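PDB 5YDA: PKS from Streptomyces sp. CNQ431, which probably transfers acyl building blocks onto a carrier protein through this acyltransferase domain of a splenocin polyketide synthase. Local coordinates for residues A[180-185]-A[371-376]; A[174-179]-A[217-222]. All blocks are in the same frame, centred on the assembly; numbering follows the deposited sequence.

Both contacts are buried and apolar, and both use helix 169-188 of the acyltransferase domain; their centres lie about 13 Å apart. Contact 1 sits about 5 Å from the centre of the chain, where residues 180-185 pack on the loop that leaves strand 369-372 of the central mixed sheet; aliphatic groups there rest on each other and on backbone. Contact 2, about 14 Å from that centre, sets 174-179 against helix 215-231, and there an aromatic ring bridges two helices and meets aliphatic methyls. Helix 169-188 thus packs on the sheet's strand-end loop with one part and on helix 215-231 with another, and the contacts touch where Ile373 CG2 meets Glu179 O at 3.4 Å in a packing contact.

Contact 1. Residues A[180-185]-A[371-376]; sequences YALART and VEIGPG
Ile373 turns its CG2 methyl onto the helix of residues 180-185, where it rests on the surface at which Leu182 and Ala183 adjoin. Leu182 and Ile373 run at a slant to each other, so the branch methyl of the isoleucine rests beside the base of the leucine, with Ile373 CG2 at 4.0 Å from Leu182 CB. That methyl stands anti to the backbone N of its own residue, while CG1, the other branch (chi1 -57°), lies beside that N. On the helix, Ala183 meets the same methyl: its CB is 4.0 Å from Ile373 CG2, and its backbone N is nearer still at 3.7 Å. Ala183 CA and Ile373 CA are 6.4 Å apart, and the short side chain of alanine is consistent with so close an approach.

Leu182 reaches further along the loop. With CG anti to the backbone N (chi1 -168°), its CD2 meets the backbone of Gly374, 3.7 Å from the amide N and 4.1 Å from CA. Glycine suits that place, because at its backbone angles a CB would be jammed against the carbonyl O of Ile373.

Around this core, Phe114 and Leu116 of the neighbouring strand 112-116 also pack on Ile373, and Leu209 of helix 201-210 on Ala183. The carboxylate of Glu372 hydrogen-bonds Leu379 N and Thr380 OG1 near the start of helix 378-387. No hydrogen bond joins the two segments; apolar van der Waals packing, partly against backbone, sets the helix on the loop leaving strand 369-372 of the mixed beta sheet in this alpha/beta fold.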
# COMPACT_ATOMS: atom_id res chain seq x y z
N TYR A 180 -2.48 -7.60 3.10
CA TYR A 180 -3.54 -7.89 4.04
C TYR A 180 -3.00 -7.91 5.46
O TYR A 180 -3.56 -7.26 6.35
CB TYR A 180 -4.21 -9.21 3.67
CG TYR A 180 -5.42 -9.47 4.54
CD1 TYR A 180 -6.57 -8.71 4.40
CD2 TYR A 180 -5.40 -10.47 5.51
CE1 TYR A 180 -7.68 -8.93 5.22
CE2 TYR A 180 -6.49 -10.70 6.33
CZ TYR A 180 -7.62 -9.92 6.18
OH TYR A 180 -8.72 -10.13 6.99
N ALA A 181 -1.86 -8.60 5.68
CA ALA A 181 -1.29 -8.68 7.02
C ALA A 181 -0.87 -7.31 7.54
O ALA A 181 -1.07 -6.98 8.72
CB ALA A 181 -0.10 -9.64 7.02
N LEU A 182 -0.27 -6.50 6.66
CA LEU A 182 0.14 -5.15 7.04
C LEU A 182 -1.06 -4.27 7.38
O LEU A 182 -1.05 -3.54 8.37
CB LEU A 182 0.97 -4.55 5.90
CG LEU A 182 1.76 -3.26 6.12
CD1 LEU A 182 2.41 -3.26 7.50
CD2 LEU A 182 2.81 -3.26 5.03
N ALA A 183 -2.12 -4.34 6.58
CA ALA A 183 -3.32 -3.58 6.92
C ALA A 183 -3.92 -4.05 8.26
O ALA A 183 -4.29 -3.23 9.10
CB ALA A 183 -4.35 -3.68 5.80
N ARG A 184 -4.01 -5.38 8.48
CA ARG A 184 -4.50 -5.87 9.77
C ARG A 184 -3.63 -5.38 10.92
O ARG A 184 -4.14 -5.02 11.98
CB ARG A 184 -4.57 -7.39 9.81
CG ARG A 184 -5.42 -8.07 8.74
CD ARG A 184 -6.86 -7.59 8.69
NE ARG A 184 -7.44 -7.42 10.02
CZ ARG A 184 -8.68 -6.98 10.23
NH1 ARG A 184 -9.11 -6.82 11.47
NH2 ARG A 184 -9.47 -6.70 9.20
N THR A 185 -2.31 -5.37 10.72
CA THR A 185 -1.41 -4.91 11.78
C THR A 185 -1.67 -3.45 12.14
O THR A 185 -1.69 -3.09 13.32
CB THR A 185 0.05 -5.11 11.36
OG1 THR A 185 0.29 -6.50 11.11
CG2 THR A 185 0.98 -4.62 12.42
N VAL A 371 -2.24 6.50 3.03
CA VAL A 371 -1.35 5.53 3.65
C VAL A 371 -1.21 4.37 2.67
O VAL A 371 -2.17 3.63 2.43
CB VAL A 371 -1.87 5.04 5.01
CG1 VAL A 371 -0.86 4.11 5.66
CG2 VAL A 371 -2.17 6.22 5.92
N GLU A 372 -0.03 4.25 2.08
CA GLU A 372 0.24 3.14 1.18
C GLU A 372 0.54 1.90 2.00
O GLU A 372 1.35 1.94 2.93
CB GLU A 372 1.41 3.48 0.25
CG GLU A 372 1.68 2.43 -0.79
CD GLU A 372 2.28 2.98 -2.09
OE1 GLU A 372 2.67 4.18 -2.14
OE2 GLU A 372 2.37 2.19 -3.05
N ILE A 373 -0.14 0.79 1.67
CA ILE A 373 -0.07 -0.46 2.41
C ILE A 373 0.61 -1.48 1.51
O ILE A 373 -0.02 -2.04 0.61
CB ILE A 373 -1.46 -0.96 2.81
CG1 ILE A 373 -2.19 0.10 3.64
CG2 ILE A 373 -1.40 -2.33 3.53
CD1 ILE A 373 -1.44 0.49 4.85
N GLY A 374 1.86 -1.77 1.78
CA GLY A 374 2.61 -2.69 0.95
C GLY A 374 3.97 -2.11 0.64
O GLY A 374 4.26 -0.95 0.99
N PRO A 375 4.83 -2.88 -0.02
CA PRO A 375 6.21 -2.42 -0.25
C PRO A 375 6.27 -1.27 -1.25
O PRO A 375 5.69 -1.36 -2.34
CB PRO A 375 6.93 -3.67 -0.79
CG PRO A 375 5.86 -4.45 -1.45
CD PRO A 375 4.59 -4.22 -0.59
N GLY A 376 6.97 -0.21 -0.88
CA GLY A 376 7.32 0.85 -1.79
C GLY A 376 6.41 2.07 -1.68
O GLY A 376 5.65 2.26 -0.73

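Contact 2. Residues A[174-179]-A[217-222]; sequences ALFVTE and EALPVV
Helices 169-188 and 215-231 run nearly antiparallel here, their short segments 174-179 and 217-222 at 153° with axes 11.2 Å apart at closest approach. This is helix-helix packing in the alpha/beta acyltransferase fold, and at this spacing side chains, chiefly Phe176 and Leu219, fill the distance between the helices.

Phe176 does most of this. Its CG is anti to the backbone N (chi1 177°), which sends the ring out toward the other helix, where two aliphatic residues meet it in different ways. Leu219, just before the kink at Pro220, comes to the rim: its CD2 lies in the plane of the ring, 3.6 Å from Phe176 CE2 and 3.7 Å from Phe176 CD2. Val222, nearly one turn further on, places CG2 over one face, displaced toward the rim and 4.3 Å from Phe176 CE1. A flat ring suits this place because it presents both an edge and a face to branched aliphatic groups.

Other helices close the surroundings. Thr205 of helix 201-210 touches Phe176, and Leu201 and Tyr204 touch Val222; this helix begins within a GxSxG sequence consistent with a nucleophile elbow, which Phe176 approaches without touching. Val147 of helix 135-152 packs on Leu219 and Cys144 on Val177.

Val177 completes the grip on the leucine, its side chain crossing that of Leu219 at about a right angle, with Val177 CG2 3.8 Å from Leu219 CD2, the same methyl that borders the phenylalanine ring.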
# COMPACT_ATOMS: atom_id res chain seq x y z
N ALA A 174 2.18 -13.76 -2.45
CA ALA A 174 3.00 -13.16 -1.40
C ALA A 174 2.65 -11.68 -1.23
O ALA A 174 2.52 -11.19 -0.10
CB ALA A 174 4.49 -13.32 -1.73
N LEU A 175 2.47 -10.96 -2.34
CA LEU A 175 2.16 -9.53 -2.23
C LEU A 175 0.78 -9.33 -1.64
O LEU A 175 0.59 -8.48 -0.76
CB LEU A 175 2.27 -8.84 -3.59
CG LEU A 175 1.86 -7.36 -3.58
CD1 LEU A 175 2.86 -6.52 -2.78
CD2 LEU A 175 1.76 -6.83 -4.99
N PHE A 176 -0.20 -10.13 -2.10
CA PHE A 176 -1.56 -9.99 -1.59
C PHE A 176 -1.61 -10.19 -0.08
O PHE A 176 -2.20 -9.38 0.64
CB PHE A 176 -2.48 -10.99 -2.30
CG PHE A 176 -3.89 -10.98 -1.79
CD1 PHE A 176 -4.76 -9.96 -2.15
CD2 PHE A 176 -4.35 -12.00 -0.96
CE1 PHE A 176 -6.07 -9.95 -1.68
CE2 PHE A 176 -5.65 -11.99 -0.50
CZ PHE A 176 -6.51 -10.97 -0.86
N VAL A 177 -0.93 -11.22 0.43
CA VAL A 177 -0.97 -11.53 1.85
C VAL A 177 -0.18 -10.50 2.65
O VAL A 177 -0.59 -10.11 3.75
CB VAL A 177 -0.47 -12.96 2.10
CG1 VAL A 177 -0.24 -13.23 3.59
CG2 VAL A 177 -1.48 -13.95 1.52
N THR A 178 0.93 -10.01 2.09
CA THR A 178 1.67 -8.94 2.76
C THR A 178 0.80 -7.71 2.97
O THR A 178 0.77 -7.13 4.06
CB THR A 178 2.94 -8.57 1.98
OG1 THR A 178 3.81 -9.71 1.88
CG2 THR A 178 3.67 -7.42 2.67
N GLU A 179 0.10 -7.28 1.92
CA GLU A 179 -0.82 -6.15 2.05
C GLU A 179 -1.85 -6.42 3.14
O GLU A 179 -2.10 -5.57 4.02
CB GLU A 179 -1.52 -5.93 0.72
CG GLU A 179 -0.56 -5.40 -0.32
CD GLU A 179 -1.22 -5.10 -1.67
OE1 GLU A 179 -2.42 -5.35 -1.86
OE2 GLU A 179 -0.53 -4.56 -2.56
N GLU A 217 -12.09 -16.97 1.68
CA GLU A 217 -12.66 -17.30 0.38
C GLU A 217 -11.93 -16.59 -0.75
O GLU A 217 -11.81 -17.15 -1.85
CB GLU A 217 -14.15 -16.92 0.33
CG GLU A 217 -15.03 -17.58 1.38
CD GLU A 217 -16.51 -17.23 1.18
OE1 GLU A 217 -17.37 -18.07 1.52
OE2 GLU A 217 -16.80 -16.11 0.67
N ALA A 218 -11.43 -15.36 -0.51
CA ALA A 218 -10.77 -14.59 -1.57
C ALA A 218 -9.43 -15.22 -1.96
O ALA A 218 -9.11 -15.28 -3.16
CB ALA A 218 -10.56 -13.15 -1.13
N LEU A 219 -8.67 -15.72 -0.98
CA LEU A 219 -7.33 -16.24 -1.24
C LEU A 219 -7.25 -17.20 -2.44
O LEU A 219 -6.48 -16.93 -3.37
CB LEU A 219 -6.78 -16.89 0.03
CG LEU A 219 -6.29 -15.94 1.14
CD1 LEU A 219 -6.12 -16.70 2.44
CD2 LEU A 219 -4.97 -15.27 0.73
N PRO A 220 -8.02 -18.29 -2.50
CA PRO A 220 -7.89 -19.16 -3.69
C PRO A 220 -8.39 -18.50 -4.97
O PRO A 220 -7.87 -18.81 -6.05
CB PRO A 220 -8.72 -20.41 -3.33
CG PRO A 220 -9.66 -19.96 -2.25
CD PRO A 220 -9.03 -18.79 -1.55
N VAL A 221 -9.35 -17.58 -4.89
CA VAL A 221 -9.88 -16.94 -6.09
C VAL A 221 -8.86 -15.99 -6.70
O VAL A 221 -8.61 -16.00 -7.91
CB VAL A 221 -11.20 -16.21 -5.78
CG1 VAL A 221 -11.62 -15.36 -6.98
CG2 VAL A 221 -12.29 -17.21 -5.41
N VAL A 222 -8.24 -15.15 -5.86
CA VAL A 222 -7.14 -14.31 -6.31
C VAL A 222 -6.04 -15.17 -6.93
O VAL A 222 -5.47 -14.82 -7.97
CB VAL A 222 -6.61 -13.46 -5.14
CG1 VAL A 222 -5.33 -12.72 -5.55
CG2 VAL A 222 -7.69 -12.48 -4.69